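Local coordinates for protein 3-keto-5-aminohexanoate cleavage enzyme (Ralstonia eutropha, PDB 3C6C) that binds a divalent metal ion in a TIM beta/alpha-barrel and probably cleaves 3-keto-5-aminohexanoate or a related beta-keto acid, at residues K23-T27 against G61-A65; C28-G32 against I50-C54; M251-A255 against R288-I293; V266-N271 against A280-V286. One frame throughout, in Å; residues are numbered along the deposited sequence.

Interaction 1: K23-T27 against G61-A65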
# COMPACT_ATOMS: atom_id res chain seq x y z
N LYS A 23 8.67 15.72 -18.15
CA LYS A 23 7.77 16.80 -18.54
C LYS A 23 6.35 16.42 -18.14
O LYS A 23 5.78 15.47 -18.66
CB LYS A 23 7.83 17.08 -20.05
CG LYS A 23 9.22 17.38 -20.60
CD LYS A 23 9.61 18.82 -20.49
N VAL A 24 5.81 17.20 -17.22
CA VAL A 24 4.49 16.96 -16.66
C VAL A 24 3.43 17.74 -17.44
O VAL A 24 3.56 18.95 -17.63
CB VAL A 24 4.44 17.41 -15.17
CG1 VAL A 24 3.03 17.25 -14.56
CG2 VAL A 24 5.53 16.69 -14.37
N ILE A 25 2.41 17.03 -17.92
CA ILE A 25 1.30 17.69 -18.63
C ILE A 25 0.42 18.35 -17.59
O ILE A 25 -0.01 17.72 -16.63
CB ILE A 25 0.46 16.73 -19.51
CG1 ILE A 25 1.37 16.05 -20.54
CG2 ILE A 25 -0.69 17.49 -20.18
CD1 ILE A 25 0.72 14.92 -21.37
N LEU A 26 0.19 19.64 -17.80
CA LEU A 26 -0.71 20.42 -16.92
C LEU A 26 -1.88 20.94 -17.72
O LEU A 26 -1.72 21.67 -18.74
CB LEU A 26 0.04 21.58 -16.27
CG LEU A 26 -0.65 22.49 -15.18
CD1 LEU A 26 0.41 23.33 -14.44
CD2 LEU A 26 -1.75 23.42 -15.74
N THR A 27 -3.04 20.52 -17.25
CA THR A 27 -4.34 20.96 -17.76
C THR A 27 -4.94 22.00 -16.81
O THR A 27 -4.94 21.84 -15.59
CB THR A 27 -5.33 19.80 -17.92
OG1 THR A 27 -4.78 18.86 -18.82
CG2 THR A 27 -6.72 20.28 -18.45
N GLY A 61 1.90 28.80 -18.66
CA GLY A 61 2.57 27.53 -18.95
C GLY A 61 1.72 26.27 -19.09
O GLY A 61 2.23 25.17 -19.22
N ALA A 62 0.41 26.42 -19.09
CA ALA A 62 -0.50 25.26 -19.22
C ALA A 62 -0.34 24.58 -20.58
O ALA A 62 -0.16 25.22 -21.61
CB ALA A 62 -1.96 25.64 -18.96
N SER A 63 -0.42 23.25 -20.53
CA SER A 63 -0.27 22.39 -21.72
C SER A 63 -1.60 22.26 -22.47
O SER A 63 -1.63 22.16 -23.70
CB SER A 63 0.20 20.98 -21.33
OG SER A 63 1.15 20.98 -20.27
N VAL A 64 -2.65 22.18 -21.68
CA VAL A 64 -4.01 21.87 -22.11
C VAL A 64 -5.01 22.76 -21.37
O VAL A 64 -4.81 23.06 -20.17
CB VAL A 64 -4.36 20.35 -21.84
CG1 VAL A 64 -5.73 19.97 -22.45
CG2 VAL A 64 -3.26 19.38 -22.37
N ALA A 65 -6.08 23.14 -22.06
CA ALA A 65 -7.24 23.84 -21.48
C ALA A 65 -8.47 22.95 -21.54
O ALA A 65 -8.86 22.50 -22.63
CB ALA A 65 -7.53 25.18 -22.19
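Ser-63 and Leu-26 share two hydrogen bonds, and Val-64 adds a third. The carbonyl O of Leu-26 accepts twice. Ser-63 N donates to Leu-26 O at 2.7 Å, in the carbonyl plane. Val-64 N reaches the same Leu-26 O at 3.1 Å, tilted 24° from that plane. The amide of Leu-26 is used as well: its N donates to Ser-63 OG at 3.0 Å, on a nearly straight line of 169°. That hydroxyl sits beside the backbone N of its own residue (chi1 -38°), which turns it to the strand. OG is also hydrogen-bonded to Ala-301 O, so both polar atoms of the Leu-26 backbone and the serine hydroxyl are satisfied inside the protein. Thr-27 pairs with Val-64 as a parallel bridge, and Thr-27 CA lies 3.2 Å from Val-64 O in a CA-H...O contact. Two apolar touches flank the bonds: Ile-25 CG2 meets Val-64 CG2, and Leu-26 CD2 rests on Ala-62 CB at 3.9 Å. Gly-61 follows helix 47-60 in a Schellman motif. The chain then enters strand 64-70, which closes the beta-alpha-beta unit beside strand 23-29. Strand 264-266 bonds to Ile-25 and Thr-27, helix 303-310 packs on Ile-25, and helix 282-295 packs on Leu-26.

Interaction 2: C28-G32 against I50-C54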
# COMPACT_ATOMS: atom_id res chain seq x y z
N CYS A 28 -5.40 23.09 -17.41
CA CYS A 28 -6.18 24.09 -16.68
C CYS A 28 -7.63 24.04 -17.07
O CYS A 28 -7.99 24.25 -18.23
CB CYS A 28 -5.64 25.49 -16.89
SG CYS A 28 -6.35 26.72 -15.78
N ALA A 29 -8.43 23.68 -16.07
CA ALA A 29 -9.89 23.57 -16.15
C ALA A 29 -10.44 24.93 -15.78
O ALA A 29 -10.54 25.28 -14.62
CB ALA A 29 -10.43 22.47 -15.21
N VAL A 30 -10.76 25.72 -16.81
CA VAL A 30 -10.88 27.17 -16.64
C VAL A 30 -12.18 27.68 -16.00
O VAL A 30 -12.20 28.80 -15.45
CB VAL A 30 -10.60 27.95 -17.96
CG1 VAL A 30 -9.12 27.78 -18.37
CG2 VAL A 30 -11.57 27.53 -19.06
N THR A 31 -13.28 26.91 -16.06
CA THR A 31 -14.54 27.45 -15.49
C THR A 31 -15.51 26.41 -14.92
O THR A 31 -16.12 26.61 -13.89
CB THR A 31 -15.25 28.41 -16.51
OG1 THR A 31 -16.28 29.14 -15.82
CG2 THR A 31 -15.85 27.67 -17.73
N GLY A 32 -15.69 25.32 -15.66
CA GLY A 32 -16.60 24.28 -15.25
C GLY A 32 -18.04 24.71 -15.32
O GLY A 32 -18.39 25.70 -15.93
N ILE A 50 -14.06 33.02 -21.27
CA ILE A 50 -13.59 31.62 -21.16
C ILE A 50 -12.37 31.40 -22.05
O ILE A 50 -11.39 30.82 -21.63
CB ILE A 50 -14.73 30.61 -21.47
CG1 ILE A 50 -15.80 30.69 -20.38
CG2 ILE A 50 -14.21 29.19 -21.60
CD1 ILE A 50 -17.10 29.98 -20.66
N ALA A 51 -12.43 31.93 -23.27
CA ALA A 51 -11.28 31.91 -24.18
C ALA A 51 -10.12 32.68 -23.56
O ALA A 51 -8.98 32.23 -23.58
CB ALA A 51 -11.63 32.47 -25.60
N ASP A 52 -10.43 33.85 -23.02
CA ASP A 52 -9.39 34.70 -22.41
C ASP A 52 -8.67 33.91 -21.31
O ASP A 52 -7.45 33.98 -21.15
CB ASP A 52 -9.98 35.99 -21.80
CG ASP A 52 -10.31 37.07 -22.85
OD1 ASP A 52 -9.97 36.90 -24.03
OD2 ASP A 52 -10.94 38.08 -22.45
N ALA A 53 -9.45 33.11 -20.58
CA ALA A 53 -8.93 32.33 -19.44
C ALA A 53 -8.02 31.21 -19.95
O ALA A 53 -7.01 30.88 -19.34
CB ALA A 53 -10.09 31.75 -18.58
N CYS A 54 -8.37 30.63 -21.10
CA CYS A 54 -7.53 29.59 -21.73
C CYS A 54 -6.19 30.17 -22.12
O CYS A 54 -5.15 29.55 -21.96
CB CYS A 54 -8.20 28.97 -22.97
SG CYS A 54 -9.72 28.05 -22.62
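Val-30, just past the end of strand 23-29, comes nearest to Ala-53 on helix 47-60, with their CA atoms 6.2 Å apart. Val-30 carries most of the contact and lies on the helix with both methyls. Its CB meets Ala-53 CB at 3.9 Å. With chi1 at -66°, Val-30 CG1 stands beside the backbone N and CG2 lies between N and the carbonyl carbon. Val-30 CG1 lies over the peptide that follows Ala-53, 3.9 Å from Ala-53 O. Val-30 CG2 touches Ile-50 CG2 and also Cys-54 SG, each at 4.0 Å. The valine is thus fitted among three side chains from one turn of the helix. This is the first beta-alpha step of the TIM barrel, in which the C-terminal end of a barrel strand runs into a loop and the next helix packs back against it. Thr-31 adds a second, smaller patch. Thr-31 CG2 meets Ile-50 CD1 at 3.9 Å, and the two side chains cross at about a right angle. The threonine hydroxyl OG1 is taken up elsewhere, by the carbonyl O of Pro-44. The backbone carbonyl of Thr-31 is held by another part of the chain, accepting from Arg-70. Helix 81-92 also packs here, with Val-87 on Ile-50 and Val-91 on Cys-54.

Interaction 3: M251-A255 against R288-I293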
# COMPACT_ATOMS: atom_id res chain seq x y z
N MSE A 251 -4.07 21.68 -4.74
CA MSE A 251 -2.58 21.75 -4.79
C MSE A 251 -1.91 20.45 -4.25
O MSE A 251 -0.99 19.94 -4.89
CB MSE A 251 -2.03 23.02 -4.14
CG MSE A 251 -2.35 24.27 -4.95
SE MSE A 251 -1.70 24.31 -6.79
CE MSE A 251 -2.83 25.68 -7.53
N PRO A 252 -2.36 19.92 -3.10
CA PRO A 252 -1.84 18.63 -2.62
C PRO A 252 -1.96 17.51 -3.66
O PRO A 252 -1.01 16.75 -3.88
CB PRO A 252 -2.71 18.35 -1.37
CG PRO A 252 -2.99 19.73 -0.87
CD PRO A 252 -3.31 20.49 -2.13
N MSE A 253 -3.11 17.40 -4.32
CA MSE A 253 -3.27 16.31 -5.27
C MSE A 253 -2.42 16.51 -6.52
O MSE A 253 -1.92 15.56 -7.11
CB MSE A 253 -4.73 16.06 -5.63
CG MSE A 253 -5.55 15.41 -4.49
SE MSE A 253 -4.89 13.77 -3.66
CE MSE A 253 -3.85 14.39 -2.32
N MSE A 254 -2.24 17.76 -6.91
CA MSE A 254 -1.34 18.10 -8.02
C MSE A 254 0.09 17.63 -7.73
O MSE A 254 0.73 16.95 -8.54
CB MSE A 254 -1.38 19.62 -8.28
CG MSE A 254 -0.45 20.16 -9.40
SE MSE A 254 1.35 20.47 -8.82
CE MSE A 254 1.05 21.65 -7.33
N ALA A 255 0.58 17.99 -6.55
CA ALA A 255 1.96 17.65 -6.18
C ALA A 255 2.11 16.12 -6.09
O ALA A 255 3.11 15.53 -6.52
CB ALA A 255 2.41 18.35 -4.85
N ARG A 288 1.31 28.68 -9.79
CA ARG A 288 1.63 28.03 -8.50
C ARG A 288 2.04 26.58 -8.71
O ARG A 288 3.03 26.11 -8.16
CB ARG A 288 0.46 28.14 -7.51
CG ARG A 288 0.60 27.30 -6.23
CD ARG A 288 -0.25 27.87 -5.08
NE ARG A 288 0.18 29.25 -4.87
CZ ARG A 288 -0.31 30.09 -3.97
NH1 ARG A 288 -1.29 29.73 -3.16
NH2 ARG A 288 0.20 31.31 -3.89
N ALA A 289 1.27 25.89 -9.54
CA ALA A 289 1.50 24.46 -9.83
C ALA A 289 2.84 24.28 -10.56
O ALA A 289 3.65 23.40 -10.26
CB ALA A 289 0.30 23.89 -10.67
N ARG A 290 3.08 25.19 -11.48
CA ARG A 290 4.32 25.19 -12.29
C ARG A 290 5.55 25.36 -11.41
O ARG A 290 6.57 24.65 -11.56
CB ARG A 290 4.26 26.23 -13.40
CG ARG A 290 5.56 26.35 -14.17
CD ARG A 290 5.38 27.30 -15.31
NE ARG A 290 6.67 27.67 -15.87
CZ ARG A 290 6.82 28.58 -16.83
NH1 ARG A 290 5.76 29.18 -17.35
NH2 ARG A 290 8.03 28.85 -17.28
N THR A 291 5.44 26.29 -10.47
CA THR A 291 6.52 26.56 -9.51
C THR A 291 6.85 25.32 -8.67
O THR A 291 8.01 24.94 -8.50
CB THR A 291 6.18 27.77 -8.63
OG1 THR A 291 6.15 28.95 -9.45
CG2 THR A 291 7.23 27.94 -7.51
N VAL A 292 5.81 24.66 -8.18
CA VAL A 292 5.98 23.44 -7.41
C VAL A 292 6.68 22.36 -8.25
O VAL A 292 7.68 21.76 -7.83
CB VAL A 292 4.64 22.92 -6.80
CG1 VAL A 292 4.85 21.48 -6.25
CG2 VAL A 292 4.12 23.90 -5.69
N ILE A 293 6.17 22.13 -9.45
CA ILE A 293 6.72 21.09 -10.37
C ILE A 293 8.21 21.33 -10.66
O ILE A 293 9.04 20.43 -10.62
CB ILE A 293 5.84 21.01 -11.67
CG1 ILE A 293 4.46 20.42 -11.32
CG2 ILE A 293 6.52 20.19 -12.80
CD1 ILE A 293 3.40 20.64 -12.42
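Met-254 packs over Ala-289, Val-292 and Ile-293 and forms the tight part of this contact. It is a selenomethionine. Its CG stands anti to the backbone N (chi1 178°), and the chain then bends at chi2 and chi3. The bends lay the terminal methyl on the opposing helix. Met-254 CE lies 3.8 Å from Ala-289 CA and equally close to Val-292 CB. Met-254 SE touches Ile-293 CG1 at 4.0 Å. Met-254 CG meets Ala-289 CB at 4.0 Å. The small alanine thus lies under the long side chain, while Val-292 and Ile-293 flank it further along the helix. The two helical segments run in roughly the same direction, with an angle of 38° between them, and the segment axes come within 10.5 Å at closest.

Elsewhere the contact is looser. Ala-255 CB only grazes Val-292 CG1 at 4.2 Å. Met-251, also a selenomethionine and buried, crosses the aliphatic part of Arg-288. That arginine is partly exposed and modelled in two conformers. Another copy of the protein meets this region: His-295 of the second subunit packs on Met-251 and Val-292, and Leu-296 of the second subunit packs on Ala-255. The inner side faces the barrel, where Val-264 of strand 264-266 touches Met-254 and Ile-293, and Val-266 touches Met-251 and Ala-289. All the contacts between the two segments are apolar. Helices 250-260 and 282-295 are therefore joined here by shape and dispersion, without a directional bond between these segments to fix their angle.

Interaction 4: V266-N271 against A280-V286. With NI (nickel (II) ion), chain B.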
# COMPACT_ATOMS: atom_id res chain seq x y z
N VAL A 266 -5.20 21.87 -12.62
CA VAL A 266 -5.70 22.93 -11.77
C VAL A 266 -6.76 23.74 -12.50
O VAL A 266 -7.15 23.40 -13.61
CB VAL A 266 -4.55 23.85 -11.23
CG1 VAL A 266 -3.54 23.00 -10.39
CG2 VAL A 266 -3.82 24.64 -12.33
N GLY A 267 -7.24 24.80 -11.84
CA GLY A 267 -8.24 25.68 -12.45
C GLY A 267 -9.45 26.01 -11.61
O GLY A 267 -9.77 25.32 -10.66
N LEU A 268 -10.15 27.06 -12.04
CA LEU A 268 -11.32 27.56 -11.33
C LEU A 268 -12.52 26.60 -11.37
O LEU A 268 -13.45 26.74 -10.58
CB LEU A 268 -11.72 28.95 -11.87
CG LEU A 268 -10.71 30.07 -11.66
CD1 LEU A 268 -11.24 31.35 -12.32
CD2 LEU A 268 -10.45 30.26 -10.17
N GLU A 269 -12.48 25.64 -12.30
CA GLU A 269 -13.49 24.59 -12.35
C GLU A 269 -13.50 23.81 -11.03
O GLU A 269 -14.54 23.35 -10.55
CB GLU A 269 -13.25 23.62 -13.53
CG GLU A 269 -14.15 22.41 -13.50
CD GLU A 269 -14.23 21.70 -14.84
OE1 GLU A 269 -13.83 22.27 -15.87
OE2 GLU A 269 -14.70 20.55 -14.86
N ASP A 270 -12.32 23.70 -10.42
CA ASP A 270 -12.08 22.80 -9.29
C ASP A 270 -11.87 23.49 -7.94
O ASP A 270 -12.03 22.89 -6.90
CB ASP A 270 -10.86 21.91 -9.54
CG ASP A 270 -10.97 21.08 -10.78
OD1 ASP A 270 -12.11 20.69 -11.15
OD2 ASP A 270 -9.90 20.81 -11.39
N ASN A 271 -11.50 24.76 -8.00
CA ASN A 271 -11.12 25.54 -6.84
C ASN A 271 -11.11 27.01 -7.16
O ASN A 271 -10.46 27.42 -8.11
CB ASN A 271 -9.71 25.14 -6.38
CG ASN A 271 -9.14 26.10 -5.36
OD1 ASN A 271 -9.82 26.47 -4.39
ND2 ASN A 271 -7.91 26.49 -5.56
N ALA A 280 -8.65 33.31 -6.68
CA ALA A 280 -7.61 33.10 -7.71
C ALA A 280 -8.08 33.42 -9.12
O ALA A 280 -9.26 33.33 -9.46
CB ALA A 280 -7.10 31.64 -7.68
N THR A 281 -7.11 33.75 -9.96
CA THR A 281 -7.27 33.60 -11.40
C THR A 281 -6.72 32.23 -11.84
O THR A 281 -5.91 31.60 -11.16
CB THR A 281 -6.53 34.70 -12.21
OG1 THR A 281 -5.11 34.46 -12.14
CG2 THR A 281 -6.91 36.17 -11.72
N ASN A 282 -7.14 31.79 -13.02
CA ASN A 282 -6.61 30.55 -13.60
C ASN A 282 -5.11 30.65 -13.77
O ASN A 282 -4.39 29.73 -13.41
CB ASN A 282 -7.27 30.21 -14.93
CG ASN A 282 -8.63 29.57 -14.74
OD1 ASN A 282 -8.73 28.45 -14.25
ND2 ASN A 282 -9.69 30.28 -15.14
N GLY A 283 -4.63 31.79 -14.23
CA GLY A 283 -3.19 32.01 -14.40
C GLY A 283 -2.41 31.83 -13.13
O GLY A 283 -1.32 31.25 -13.10
N GLN A 284 -2.97 32.33 -12.05
CA GLN A 284 -2.28 32.24 -10.76
C GLN A 284 -2.16 30.78 -10.31
O GLN A 284 -1.16 30.34 -9.76
CB GLN A 284 -3.01 33.08 -9.71
CG GLN A 284 -2.79 34.53 -9.94
CD GLN A 284 -3.73 35.42 -9.16
OE1 GLN A 284 -4.69 34.97 -8.55
NE2 GLN A 284 -3.48 36.73 -9.23
N LEU A 285 -3.20 30.03 -10.56
CA LEU A 285 -3.25 28.60 -10.17
C LEU A 285 -2.23 27.81 -10.98
O LEU A 285 -1.51 26.98 -10.45
CB LEU A 285 -4.66 28.02 -10.32
CG LEU A 285 -5.74 28.58 -9.38
CD1 LEU A 285 -7.11 27.95 -9.73
CD2 LEU A 285 -5.36 28.40 -7.87
N VAL A 286 -2.16 28.11 -12.28
CA VAL A 286 -1.18 27.49 -13.17
C VAL A 286 0.23 27.84 -12.71
O VAL A 286 1.12 27.00 -12.66
CB VAL A 286 -1.39 27.89 -14.66
CG1 VAL A 286 -0.23 27.38 -15.51
CG2 VAL A 286 -2.74 27.32 -15.24
NI NI B . -15.12 19.27 -16.59
O HOH W 1 -16.65 18.73 -15.11
O HOH W 2 -15.91 17.64 -17.66
O HOH W 3 -13.98 17.42 -15.58
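Leu-268 and Asn-282 share the one hydrogen bond between the segments. Leu-268 N donates to Asn-282 OD1 at 3.0 Å, tilted 31° from the plane of the amide carbonyl. The other end of that amide, ND2, bonds to Val-30 O, so both ends are held and its rotation is fixed. A capping box starts helix 282-295: Gln-284 N donates to Thr-281 OG1, and Thr-281 N donates back to Gln-284 OE1.

Van der Waals packing surrounds these bonds. Leu-285 is central; its CD1 lies 3.6 Å from Gly-267 C and also touches Leu-268 CD2. Leu-268 crosses the Asn-282 side chain obliquely, with its CD1 3.4 Å from Asn-282 ND2. The other branch, Leu-268 CD2, reaches Ala-280 O at 3.4 Å. Val-266 CG2 meets Leu-285 CB at 4.0 Å, and the same methyl meets Val-286 CG2.

Metal binding faces the other way. Glu-269 has CG anti to its backbone N (chi1 172°) and extends away from the helix. Glu-269 OE2 binds the nickel ion at 2.2 Å, beside three waters; Glu-269 OE1 stays 3.3 Å from the nickel. His-66 and His-68 complete the protein ligands. A two-histidine, one-carboxylate site on loops and strands at the C-terminal end of a TIM barrel is consistent with the zinc-dependent beta-keto acid cleavage enzymes, and here it holds nickel.

Overall arrangement
All four contacts are mainly buried, but interaction 3 is the one that also meets a second subunit. Interactions 1 and 2 share strand 23-29 and the beta-alpha-beta unit it begins; 2 is nested within the loop closed by 1. Interactions 3 and 4 share helix 282-295, with 4 nested inside 3. Polar bonding dominates in interaction 1, at the sheet. Interaction 2 packs a loop on a helix and interaction 3 packs two helices, both through apolar groups. Interaction 4 mixes both kinds beside the metal. The two pairs are joined by bonds from strand 23-29 to Val-266, and by Asn-282, which ties interaction 4 to the loop of interaction 2. Interactions 2 and 3 do not touch.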